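Local coordinates for protein peroxisomal catalase A (PDB 1A4E) that degrades hydrogen peroxide to water and oxygen with heme as its cofactor, and probably shields the cell from peroxide made by peroxisomal oxidases, at residues Val8-Gly13 and Leu38-Ala43; Asn352-Pro357 and Ser364-Pro369; Ala370-Pro375 and Asn379-Ser384; Asn434-Leu439 and Gly444-Leu449; Asp470-Ala473 and Gly478-Glu481. All blocks are in the same frame, centred on the assembly; numbering follows the deposited sequence.

Interaction 1. Residues Val8-Gly13 and Leu38-Ala43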
# COMPACT_ATOMS: atom_id res chain seq x y z
N VAL B 8 -24.81 16.82 -6.58
CA VAL B 8 -24.06 15.57 -6.61
C VAL B 8 -23.09 15.62 -7.78
O VAL B 8 -23.43 15.93 -8.91
CB VAL B 8 -25.04 14.38 -6.75
CG1 VAL B 8 -24.27 13.06 -6.71
CG2 VAL B 8 -26.04 14.39 -5.59
N THR B 9 -21.83 15.34 -7.46
CA THR B 9 -20.73 15.40 -8.40
C THR B 9 -19.97 14.08 -8.34
O THR B 9 -20.27 13.22 -7.51
CB THR B 9 -19.74 16.56 -8.06
OG1 THR B 9 -19.05 16.16 -6.88
CG2 THR B 9 -20.42 17.91 -7.80
N ASN B 10 -18.99 13.92 -9.23
CA ASN B 10 -18.07 12.80 -9.14
C ASN B 10 -16.89 13.26 -8.27
O ASN B 10 -16.94 14.37 -7.72
CB ASN B 10 -17.61 12.41 -10.55
CG ASN B 10 -16.87 13.47 -11.36
OD1 ASN B 10 -16.49 14.53 -10.86
ND2 ASN B 10 -16.64 13.22 -12.64
N SER B 11 -15.81 12.47 -8.15
CA SER B 11 -14.64 12.81 -7.33
C SER B 11 -13.94 14.12 -7.66
O SER B 11 -13.38 14.76 -6.77
CB SER B 11 -13.61 11.71 -7.42
OG SER B 11 -14.05 10.56 -6.72
N THR B 12 -13.96 14.52 -8.93
CA THR B 12 -13.30 15.74 -9.34
C THR B 12 -14.23 16.93 -9.52
O THR B 12 -13.90 17.90 -10.18
CB THR B 12 -12.50 15.48 -10.64
OG1 THR B 12 -13.33 14.78 -11.55
CG2 THR B 12 -11.24 14.67 -10.35
N GLY B 13 -15.40 16.85 -8.87
CA GLY B 13 -16.32 17.97 -8.77
C GLY B 13 -17.19 18.24 -9.98
O GLY B 13 -17.87 19.27 -10.03
N LEU B 38 -19.01 5.85 -13.85
CA LEU B 38 -19.27 4.51 -13.34
C LEU B 38 -17.99 3.97 -12.73
O LEU B 38 -18.03 3.47 -11.61
CB LEU B 38 -19.72 3.57 -14.46
CG LEU B 38 -19.96 2.11 -14.07
CD1 LEU B 38 -21.10 2.03 -13.06
CD2 LEU B 38 -20.26 1.30 -15.31
N ILE B 39 -16.85 4.06 -13.43
CA ILE B 39 -15.60 3.53 -12.90
C ILE B 39 -15.11 4.30 -11.69
O ILE B 39 -14.54 3.70 -10.80
CB ILE B 39 -14.56 3.51 -14.06
CG1 ILE B 39 -14.99 2.40 -15.02
CG2 ILE B 39 -13.14 3.23 -13.57
CD1 ILE B 39 -14.21 2.38 -16.35
N ASP B 40 -15.37 5.61 -11.60
CA ASP B 40 -14.99 6.41 -10.44
C ASP B 40 -15.67 5.88 -9.18
O ASP B 40 -15.03 5.74 -8.14
CB ASP B 40 -15.39 7.86 -10.69
CG ASP B 40 -15.21 8.83 -9.53
OD1 ASP B 40 -14.22 8.74 -8.81
OD2 ASP B 40 -16.07 9.70 -9.36
N SER B 41 -16.96 5.57 -9.29
CA SER B 41 -17.73 5.07 -8.18
C SER B 41 -17.33 3.65 -7.82
O SER B 41 -17.05 3.38 -6.65
CB SER B 41 -19.21 5.13 -8.53
OG SER B 41 -20.02 4.70 -7.44
N LEU B 42 -17.23 2.75 -8.81
CA LEU B 42 -16.88 1.36 -8.55
C LEU B 42 -15.47 1.17 -8.02
O LEU B 42 -15.26 0.33 -7.14
CB LEU B 42 -17.07 0.53 -9.82
CG LEU B 42 -18.48 0.38 -10.37
CD1 LEU B 42 -18.45 -0.62 -11.51
CD2 LEU B 42 -19.42 -0.14 -9.30
N ALA B 43 -14.50 1.95 -8.51
CA ALA B 43 -13.12 1.82 -8.07
C ALA B 43 -12.94 2.35 -6.66
O ALA B 43 -12.12 1.80 -5.91
CB ALA B 43 -12.18 2.60 -8.96

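Interaction 2. Residues Asn352-Pro357 and Ser364-Pro369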
# COMPACT_ATOMS: atom_id res chain seq x y z
N ASN B 352 1.35 9.14 6.83
CA ASN B 352 0.85 10.41 7.34
C ASN B 352 -0.44 10.29 8.13
O ASN B 352 -1.27 11.20 8.10
CB ASN B 352 0.68 11.36 6.15
CG ASN B 352 2.02 11.85 5.64
OD1 ASN B 352 2.86 12.27 6.42
ND2 ASN B 352 2.28 11.83 4.33
N PHE B 353 -0.61 9.17 8.87
CA PHE B 353 -1.79 8.92 9.70
C PHE B 353 -2.09 10.04 10.69
O PHE B 353 -3.25 10.29 11.00
CB PHE B 353 -1.62 7.61 10.49
CG PHE B 353 -0.50 7.60 11.53
CD1 PHE B 353 0.81 7.26 11.15
CD2 PHE B 353 -0.77 7.93 12.86
CE1 PHE B 353 1.83 7.26 12.10
CE2 PHE B 353 0.26 7.93 13.81
CZ PHE B 353 1.56 7.59 13.43
N HIS B 354 -1.04 10.73 11.15
CA HIS B 354 -1.16 11.84 12.09
C HIS B 354 -1.83 13.07 11.51
O HIS B 354 -2.16 14.00 12.23
CB HIS B 354 0.21 12.22 12.63
CG HIS B 354 1.25 12.55 11.57
ND1 HIS B 354 1.83 11.70 10.72
CD2 HIS B 354 1.77 13.81 11.35
CE1 HIS B 354 2.67 12.40 9.99
NE2 HIS B 354 2.63 13.66 10.38
N GLN B 355 -2.02 13.08 10.19
CA GLN B 355 -2.73 14.15 9.51
C GLN B 355 -4.23 13.89 9.41
O GLN B 355 -4.98 14.81 9.05
CB GLN B 355 -2.16 14.35 8.11
CG GLN B 355 -0.73 14.88 8.19
CD GLN B 355 -0.22 15.43 6.87
OE1 GLN B 355 -0.99 15.81 5.99
NE2 GLN B 355 1.10 15.51 6.72
N ILE B 356 -4.69 12.67 9.73
CA ILE B 356 -6.12 12.35 9.79
C ILE B 356 -6.68 13.15 10.97
O ILE B 356 -6.06 13.10 12.04
CB ILE B 356 -6.34 10.83 10.03
CG1 ILE B 356 -5.77 10.01 8.88
CG2 ILE B 356 -7.83 10.55 10.16
CD1 ILE B 356 -5.87 8.49 9.09
N PRO B 357 -7.77 13.93 10.82
CA PRO B 357 -8.31 14.85 11.83
C PRO B 357 -8.36 14.37 13.29
O PRO B 357 -7.89 15.09 14.17
CB PRO B 357 -9.66 15.20 11.26
CG PRO B 357 -9.34 15.32 9.80
CD PRO B 357 -8.50 14.08 9.57
N SER B 364 -1.78 21.49 19.96
CA SER B 364 -0.33 21.65 19.92
C SER B 364 0.12 21.10 18.57
O SER B 364 0.55 19.95 18.45
CB SER B 364 0.34 20.87 21.04
OG SER B 364 1.76 20.89 21.00
N LYS B 365 0.01 21.96 17.55
CA LYS B 365 0.30 21.59 16.17
C LYS B 365 1.65 20.97 15.87
O LYS B 365 2.69 21.33 16.41
CB LYS B 365 0.15 22.80 15.29
CG LYS B 365 -1.26 23.02 14.77
CD LYS B 365 -1.19 24.34 14.03
CE LYS B 365 -2.27 24.50 12.97
NZ LYS B 365 -2.17 25.82 12.37
N PHE B 366 1.57 19.95 15.00
CA PHE B 366 2.75 19.28 14.50
C PHE B 366 3.59 20.23 13.65
O PHE B 366 3.11 20.83 12.69
CB PHE B 366 2.27 18.05 13.70
CG PHE B 366 3.23 17.51 12.65
CD1 PHE B 366 4.54 17.13 12.98
CD2 PHE B 366 2.79 17.41 11.32
CE1 PHE B 366 5.39 16.65 11.98
CE2 PHE B 366 3.65 16.94 10.33
CZ PHE B 366 4.95 16.56 10.67
N PHE B 367 4.85 20.38 14.04
CA PHE B 367 5.78 21.15 13.26
C PHE B 367 7.15 20.54 13.44
O PHE B 367 7.72 20.53 14.53
CB PHE B 367 5.84 22.63 13.70
CG PHE B 367 6.94 23.40 12.98
CD1 PHE B 367 7.03 23.39 11.57
CD2 PHE B 367 7.90 24.09 13.73
CE1 PHE B 367 8.08 24.05 10.93
CE2 PHE B 367 8.95 24.75 13.08
CZ PHE B 367 9.04 24.73 11.68
N ASN B 368 7.68 20.02 12.35
CA ASN B 368 9.02 19.48 12.38
C ASN B 368 9.56 19.59 10.96
O ASN B 368 9.00 19.00 10.03
CB ASN B 368 8.99 18.02 12.83
CG ASN B 368 10.39 17.51 13.15
OD1 ASN B 368 11.32 17.66 12.36
ND2 ASN B 368 10.55 16.92 14.33
N PRO B 369 10.66 20.33 10.75
CA PRO B 369 11.27 20.58 9.44
C PRO B 369 11.67 19.33 8.67
O PRO B 369 11.61 19.32 7.45
CB PRO B 369 12.46 21.46 9.73
CG PRO B 369 12.04 22.14 11.01
CD PRO B 369 11.42 21.01 11.80

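Interaction 3. Residues Ala370-Pro375 and Asn379-Ser384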
# COMPACT_ATOMS: atom_id res chain seq x y z
N ALA B 370 12.07 18.28 9.39
CA ALA B 370 12.56 17.07 8.77
C ALA B 370 11.56 15.93 8.63
O ALA B 370 11.90 14.89 8.07
CB ALA B 370 13.75 16.59 9.57
N ILE B 371 10.32 16.07 9.14
CA ILE B 371 9.29 15.05 8.94
C ILE B 371 8.44 15.60 7.80
O ILE B 371 7.53 16.42 7.98
CB ILE B 371 8.49 14.85 10.26
CG1 ILE B 371 9.42 14.29 11.34
CG2 ILE B 371 7.31 13.91 10.03
CD1 ILE B 371 8.77 14.08 12.72
N ARG B 372 8.80 15.18 6.58
CA ARG B 372 8.19 15.67 5.35
C ARG B 372 7.81 14.58 4.36
O ARG B 372 8.20 13.42 4.48
CB ARG B 372 9.14 16.63 4.60
CG ARG B 372 9.75 17.75 5.41
CD ARG B 372 8.72 18.76 5.89
NE ARG B 372 8.40 19.75 4.87
CZ ARG B 372 9.13 20.87 4.72
NH1 ARG B 372 10.19 21.14 5.48
NH2 ARG B 372 8.75 21.78 3.82
N ASP B 373 7.03 15.01 3.35
CA ASP B 373 6.60 14.20 2.21
C ASP B 373 5.79 12.96 2.57
O ASP B 373 5.02 13.00 3.53
CB ASP B 373 7.86 13.82 1.39
CG ASP B 373 8.74 14.97 0.87
OD1 ASP B 373 8.38 16.14 0.99
OD2 ASP B 373 9.81 14.68 0.35
N GLY B 374 5.90 11.85 1.84
CA GLY B 374 5.12 10.67 2.13
C GLY B 374 3.78 10.75 1.42
O GLY B 374 3.28 11.85 1.17
N PRO B 375 3.16 9.62 1.06
CA PRO B 375 1.84 9.60 0.44
C PRO B 375 0.75 10.26 1.27
O PRO B 375 0.76 10.18 2.50
CB PRO B 375 1.59 8.12 0.18
CG PRO B 375 2.47 7.40 1.17
CD PRO B 375 3.72 8.28 1.20
N ASN B 379 -1.67 18.40 4.49
CA ASN B 379 -1.73 19.65 5.24
C ASN B 379 -0.84 20.76 4.69
O ASN B 379 -0.66 21.78 5.34
CB ASN B 379 -1.36 19.39 6.71
CG ASN B 379 0.09 19.00 6.97
OD1 ASN B 379 0.91 18.87 6.06
ND2 ASN B 379 0.45 18.78 8.24
N GLY B 380 -0.27 20.58 3.49
CA GLY B 380 0.57 21.60 2.88
C GLY B 380 2.06 21.27 2.94
O GLY B 380 2.85 21.96 2.29
N ASN B 381 2.47 20.24 3.71
CA ASN B 381 3.86 19.81 3.87
C ASN B 381 4.83 20.93 4.25
O ASN B 381 5.99 20.98 3.85
CB ASN B 381 4.28 19.13 2.56
CG ASN B 381 5.52 18.26 2.68
OD1 ASN B 381 5.91 17.84 3.77
ND2 ASN B 381 6.19 17.97 1.57
N PHE B 382 4.32 21.85 5.08
CA PHE B 382 4.99 23.05 5.59
C PHE B 382 5.49 24.02 4.52
O PHE B 382 6.34 24.87 4.79
CB PHE B 382 6.18 22.66 6.50
CG PHE B 382 5.76 21.83 7.70
CD1 PHE B 382 4.68 22.24 8.49
CD2 PHE B 382 6.44 20.64 7.98
CE1 PHE B 382 4.27 21.45 9.57
CE2 PHE B 382 6.03 19.86 9.06
CZ PHE B 382 4.95 20.26 9.85
N GLY B 383 4.95 23.91 3.30
CA GLY B 383 5.30 24.80 2.20
C GLY B 383 6.78 24.77 1.86
O GLY B 383 7.43 23.72 1.80
N SER B 384 7.32 25.98 1.70
CA SER B 384 8.72 26.14 1.35
C SER B 384 9.70 26.08 2.51
O SER B 384 10.89 26.32 2.30
CB SER B 384 8.88 27.45 0.59
OG SER B 384 8.38 28.55 1.35
O HOH W 1 5.03 16.67 6.73

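Interaction 4. Residues Asn434-Leu439 and Gly444-Leu449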
# COMPACT_ATOMS: atom_id res chain seq x y z
N ASN B 434 -5.48 -14.94 45.91
CA ASN B 434 -6.19 -13.95 46.73
C ASN B 434 -7.34 -13.33 45.94
O ASN B 434 -8.30 -12.88 46.54
CB ASN B 434 -5.22 -12.84 47.16
CG ASN B 434 -4.05 -13.35 47.99
OD1 ASN B 434 -4.25 -13.92 49.06
ND2 ASN B 434 -2.81 -13.19 47.55
N LEU B 435 -7.27 -13.38 44.59
CA LEU B 435 -8.37 -12.93 43.73
C LEU B 435 -9.52 -13.93 43.86
O LEU B 435 -10.67 -13.52 43.91
CB LEU B 435 -7.89 -12.84 42.25
CG LEU B 435 -8.74 -12.34 41.05
CD1 LEU B 435 -9.53 -13.48 40.45
CD2 LEU B 435 -9.65 -11.21 41.50
N TYR B 436 -9.20 -15.24 43.95
CA TYR B 436 -10.21 -16.28 44.13
C TYR B 436 -10.95 -16.09 45.45
O TYR B 436 -12.17 -16.24 45.51
CB TYR B 436 -9.55 -17.66 44.11
CG TYR B 436 -10.56 -18.80 44.15
CD1 TYR B 436 -11.55 -18.89 43.16
CD2 TYR B 436 -10.51 -19.75 45.18
CE1 TYR B 436 -12.48 -19.93 43.20
CE2 TYR B 436 -11.45 -20.79 45.21
CZ TYR B 436 -12.43 -20.86 44.22
OH TYR B 436 -13.34 -21.89 44.24
N ARG B 437 -10.21 -15.71 46.51
CA ARG B 437 -10.79 -15.43 47.82
C ARG B 437 -11.67 -14.18 47.79
O ARG B 437 -12.70 -14.16 48.46
CB ARG B 437 -9.68 -15.25 48.84
CG ARG B 437 -8.93 -16.55 49.05
CD ARG B 437 -7.73 -16.34 49.94
NE ARG B 437 -6.94 -17.56 50.03
CZ ARG B 437 -5.62 -17.55 50.26
NH1 ARG B 437 -4.94 -16.41 50.41
NH2 ARG B 437 -4.97 -18.71 50.33
N VAL B 438 -11.28 -13.15 47.01
CA VAL B 438 -12.08 -11.93 46.86
C VAL B 438 -13.36 -12.26 46.10
O VAL B 438 -14.40 -11.63 46.34
CB VAL B 438 -11.26 -10.84 46.10
CG1 VAL B 438 -12.07 -9.59 45.79
CG2 VAL B 438 -10.14 -10.37 47.03
N LEU B 439 -13.32 -13.26 45.22
CA LEU B 439 -14.51 -13.72 44.52
C LEU B 439 -15.44 -14.46 45.46
O LEU B 439 -16.64 -14.51 45.21
CB LEU B 439 -14.13 -14.64 43.37
CG LEU B 439 -13.48 -14.07 42.13
CD1 LEU B 439 -13.19 -15.21 41.17
CD2 LEU B 439 -14.39 -13.06 41.46
N GLY B 444 -22.14 -16.57 44.43
CA GLY B 444 -22.29 -17.16 43.11
C GLY B 444 -21.11 -16.98 42.15
O GLY B 444 -21.05 -17.67 41.13
N GLN B 445 -20.16 -16.09 42.45
CA GLN B 445 -19.03 -15.84 41.56
C GLN B 445 -17.96 -16.92 41.46
O GLN B 445 -17.33 -17.02 40.41
CB GLN B 445 -18.34 -14.54 41.94
CG GLN B 445 -19.10 -13.32 41.44
CD GLN B 445 -19.39 -13.34 39.94
OE1 GLN B 445 -18.50 -13.42 39.09
NE2 GLN B 445 -20.68 -13.30 39.60
N GLN B 446 -17.75 -17.73 42.50
CA GLN B 446 -16.80 -18.83 42.43
C GLN B 446 -17.36 -20.04 41.69
O GLN B 446 -16.61 -20.83 41.12
CB GLN B 446 -16.39 -19.29 43.81
CG GLN B 446 -15.58 -18.27 44.58
CD GLN B 446 -14.99 -18.85 45.85
OE1 GLN B 446 -15.62 -19.60 46.58
NE2 GLN B 446 -13.73 -18.52 46.13
N LYS B 447 -18.69 -20.19 41.72
CA LYS B 447 -19.38 -21.24 40.98
C LYS B 447 -19.36 -20.88 39.50
O LYS B 447 -19.09 -21.72 38.65
CB LYS B 447 -20.84 -21.37 41.41
CG LYS B 447 -21.02 -21.83 42.85
CD LYS B 447 -22.46 -21.70 43.32
CE LYS B 447 -23.45 -22.68 42.70
NZ LYS B 447 -23.11 -24.05 43.06
N ASN B 448 -19.64 -19.59 39.23
CA ASN B 448 -19.60 -19.06 37.88
C ASN B 448 -18.20 -19.12 37.30
O ASN B 448 -18.10 -19.46 36.13
CB ASN B 448 -20.08 -17.61 37.84
CG ASN B 448 -21.59 -17.49 37.95
OD1 ASN B 448 -22.34 -18.47 37.91
ND2 ASN B 448 -22.11 -16.27 38.09
N LEU B 449 -17.13 -18.86 38.07
CA LEU B 449 -15.77 -18.97 37.54
C LEU B 449 -15.48 -20.39 37.05
O LEU B 449 -15.00 -20.58 35.93
CB LEU B 449 -14.74 -18.60 38.62
CG LEU B 449 -13.25 -18.74 38.26
CD1 LEU B 449 -12.85 -17.71 37.23
CD2 LEU B 449 -12.40 -18.52 39.49

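Interaction 5. Residues Asp470-Ala473 and Gly478-Glu481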
# COMPACT_ATOMS: atom_id res chain seq x y z
N ASP B 470 -4.38 -29.23 36.46
CA ASP B 470 -3.18 -29.14 37.28
C ASP B 470 -2.75 -27.72 37.55
O ASP B 470 -2.26 -27.44 38.64
CB ASP B 470 -2.04 -29.91 36.62
CG ASP B 470 -2.19 -31.43 36.65
OD1 ASP B 470 -3.06 -31.96 37.35
OD2 ASP B 470 -1.41 -32.10 35.97
N MET B 471 -2.96 -26.81 36.59
CA MET B 471 -2.63 -25.40 36.77
C MET B 471 -3.60 -24.74 37.75
O MET B 471 -3.16 -24.01 38.64
CB MET B 471 -2.69 -24.67 35.42
CG MET B 471 -2.35 -23.18 35.49
SD MET B 471 -2.39 -22.33 33.89
CE MET B 471 -4.13 -22.32 33.60
N PHE B 472 -4.90 -25.01 37.64
CA PHE B 472 -5.87 -24.43 38.56
C PHE B 472 -5.86 -25.04 39.96
O PHE B 472 -6.27 -24.38 40.91
CB PHE B 472 -7.25 -24.54 37.95
CG PHE B 472 -7.50 -23.42 36.95
CD1 PHE B 472 -7.77 -22.12 37.41
CD2 PHE B 472 -7.44 -23.68 35.57
CE1 PHE B 472 -8.00 -21.10 36.49
CE2 PHE B 472 -7.67 -22.64 34.67
CZ PHE B 472 -7.95 -21.35 35.12
N ALA B 473 -5.36 -26.27 40.09
CA ALA B 473 -5.18 -26.92 41.39
C ALA B 473 -4.10 -26.21 42.19
O ALA B 473 -4.11 -26.19 43.42
CB ALA B 473 -4.75 -28.37 41.25
N GLY B 478 -10.04 -27.13 45.21
CA GLY B 478 -11.50 -27.18 45.13
C GLY B 478 -12.01 -26.57 43.83
O GLY B 478 -13.04 -27.00 43.29
N LEU B 479 -11.27 -25.56 43.34
CA LEU B 479 -11.54 -24.86 42.09
C LEU B 479 -11.30 -25.84 40.95
O LEU B 479 -12.13 -25.97 40.05
CB LEU B 479 -10.60 -23.68 41.92
CG LEU B 479 -10.90 -22.41 41.12
CD1 LEU B 479 -9.57 -21.96 40.58
CD2 LEU B 479 -11.88 -22.61 39.97
N SER B 480 -10.16 -26.54 40.99
CA SER B 480 -9.81 -27.51 39.98
C SER B 480 -10.82 -28.64 39.85
O SER B 480 -11.14 -29.07 38.74
CB SER B 480 -8.45 -28.06 40.32
OG SER B 480 -8.05 -29.06 39.40
N GLU B 481 -11.35 -29.10 41.00
CA GLU B 481 -12.36 -30.15 41.05
C GLU B 481 -13.67 -29.70 40.41
O GLU B 481 -14.31 -30.47 39.70
CB GLU B 481 -12.67 -30.56 42.49
CG GLU B 481 -11.59 -31.32 43.28
CD GLU B 481 -11.14 -32.65 42.67
OE1 GLU B 481 -11.96 -33.42 42.17
OE2 GLU B 481 -9.93 -32.90 42.70

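Interaction 1. Residues Val8-Gly13 and Leu38-Ala43
Ser11 and Asp40 bring the two backbones to their closest approach, CA to CA 7.1 Å, where a type I beta turn from Asn10 to Gly13 in the N-terminal arm of the catalase faces one side of helix 36-45. The turn is closed by Gly13 N bonding to Asn10 O, 3.1 Å, and the same oxygen accepts from the hydroxyl of Thr9. Between turn and helix the carboxylate of Asp40 carries the contact. Its CG is anti to the backbone N (chi1 174°), which extends both oxygens from the helix toward Ser11. The backbone Ser11 N donates to Asp40 OD2 at 3.0 Å, almost straight at 168°, from the syn side and somewhat out of the carboxylate plane. Replacing Asp40 by an alanine would probably leave Ser11 N and the Ser11 hydroxyl without their acceptors on the helix. Asn10 adds its CB, 3.3 Å from Asp40 OD2, while its amide turns to Asn14 and Asn37. The arm also meets a second subunit, where Thr9 OG1 bonds to Phe367 N of that neighbour. The second bond to the carboxylate runs from Ser11 OG to the syn lone pair of Asp40 OD1, 2.8 Å.

Interaction 2. Residues Asn352-Pro357 and Ser364-Pro369
His354 reaches Phe366 with the far edge of its imidazole, and the path can be followed outward from CB. The CB leaves a short 3-10 segment, 353-355, pointing toward the loop 364-369. At the first torsion CG lies between the backbone N and the carbonyl carbon (chi1 55°), a placement that holds the ring over its own main chain with CD2 and NE2 directed at the phenyl group. CD2 comes down 3.7 Å from Phe366 CD2, closer to the rim of the ring than to its centre. NE2, at the tip, makes the closest approach of the pair, 3.4 Å to Phe366 CE2, with Phe366 CZ also near at 3.7 Å. Ring centroids 4.8 Å apart and planes at 87° identify a T-shaped stack, the imidazole giving the edge and the phenyl ring the face. One face of the imidazole carries Gln355 CG, 4.1 Å above its plane.

Phe366 is held from other directions as well: its ring meets that of Phe382 and the side chain of Ile371, and Asn10 of a second subunit packs on it. The buried pair lies in the long, largely irregular wrapping region of the catalase fold, after helix 332-348, which supplies the heme ligand Tyr341, and before strand 411-418.

Interaction 3. Residues Ala370-Pro375 and Asn379-Ser384
Asn381 OD1 is approached by three donors. The soundest is the backbone Asp373 N, 3.1 Å away and nearly straight at 170°, although it stands well tilted from the carbonyl plane. Arg372 NE adds a weak bond at 3.3 Å, and a water that donates to Ile371 O donates weakly to OD1 too. On the other side of the same amide, Asn381 ND2 gives a hydrogen to Asp373 OD1, 2.9 Å, lying in the amide plane and using the anti lone pair of the carboxylate oxygen. The side-chain amide of Asn381 is thus fixed against rotation, with its oxygen on the backbone of Asp373 and its nitrogen on the carboxylate of that residue. ND2 is also bonded to Asn307 OD1 of a second subunit.

The backbone carrying Asn381 is a type I' beta turn, Gly380 to Gly383, overlapped at its start by an Asx turn in which Asn379 OD1 accepts from Asn381 N at 3.1 Å. This presents Asn381 O to the guanidinium of Arg372, which meets it with two weak bonds, from NE and from NH2, each 2.9 Å. The arginine chain is bent at chi2 (-66°) and chi3 (-83°), curling its head back over the turn, where Phe382 CB lies 3.7 Å above one face of the guanidinium. The phenyl ring itself turns an edge to the arginine, Phe382 CD2 being 3.6 Å from Arg372 CD. Arg372 NH2 also bonds to Glu385 O, just past the turn, and NH1 to Pro369 O, just ahead of 370-375.

Interaction 4. Residues Asn434-Leu439 and Gly444-Leu449
Gln446, Leu439 and Tyr436 carry most of the buried surface where two successive helices, 430-440 and 445-457, fold back on each other in the C-terminal helical domain of the catalase. The axes of the short segments come within 9.8 Å at 125°, so the pair is splayed rather than strictly antiparallel. Gln446, extended beyond CG, reaches across and lays its amide on the phenol ring of Tyr436. NE2 stands 3.2 Å above the ring centre, with amide and ring planes 21° apart. Leu439 packs against the aliphatic part of the glutamine, its CB 4.1 Å from Gln446 CG, and its CD1 meets Leu449 CD2 at 3.8 Å. That same methyl touches Tyr436 CD1 at the ring edge, so one methyl of Leu449 abuts both residues. With an alanine in place of Tyr436, the face of the Gln446 amide and the Leu449 methyl would probably lose the ring that covers them, leaving the amide held mainly by its backbone bond. Met180 of helix 176-182 covers Tyr436 and Leu449 from outside the pair. The amide is held a second way: Gln446 NE2 donates to the backbone Tyr436 O at 2.8 Å, from above the carbonyl plane.

Interaction 5. Residues Asp470-Ala473 and Gly478-Glu481
Leu479 is the first residue of 478-481 to meet the preceding helix, where it touches Phe472. Its CB points toward that helix and CG sits roughly anti to the backbone N (chi1 -153°), which sends the CD1 methyl to the aromatic ring. Leu479 CD1 lies 3.6 Å from Phe472 CD1 and 4.1 Å from the carbonyl Phe472 O. The contact is thus made by one branch of the leucine. The phenyl ring is also packed by Ile176, Val179 and Met180 of helix 176-182 and by Trp164 of helix 160-168.

Next comes Ser480, which fits against the backbone of the other helix rather than a side-chain tip. Its CB is 3.6 Å from Ala473 N and equally near Ala473 CA, and it meets the methyl Ala473 CB at 3.8 Å. This small interface brings the two CA atoms of Ala473 and Ser480 to 4.9 Å, a separation that leaves little room for side chains longer than alanine and serine. The hydroxyl, anti to its own backbone N, goes on to bond Tyr469 O one turn earlier in helix 462-473, so the buried OG has a partner.

No hydrogen bond crosses between 470-473 and 478-481 themselves. Helices 462-473 and 477-487 are two consecutive helices joined by a short connection and packed at the joint, the last helices of the C-terminal helical domain of catalases.

How the interactions relate
Along the chain the five contacts follow in order, and in space they fall into three places. Interactions 2 and 3 share one irregular region between helix 332-348 and strand 411-418; their centres are about 9 Å apart and they touch, Asn352 ND2 reaching Pro375 O. Interaction 1, in the N-terminal arm, lies about 28 Å between centres from interaction 3, yet all three touch the second subunit, consistent with the interlocked tetramer of catalases. Interactions 4 and 5 sit on the opposite side of the chain's centre, about 58 and 62 Å between centres from interaction 1. With centres about 13 Å apart, they join consecutive helices of one C-terminal domain, Leu479 packing on Tyr436 and Leu449, and no other subunit touches their segments.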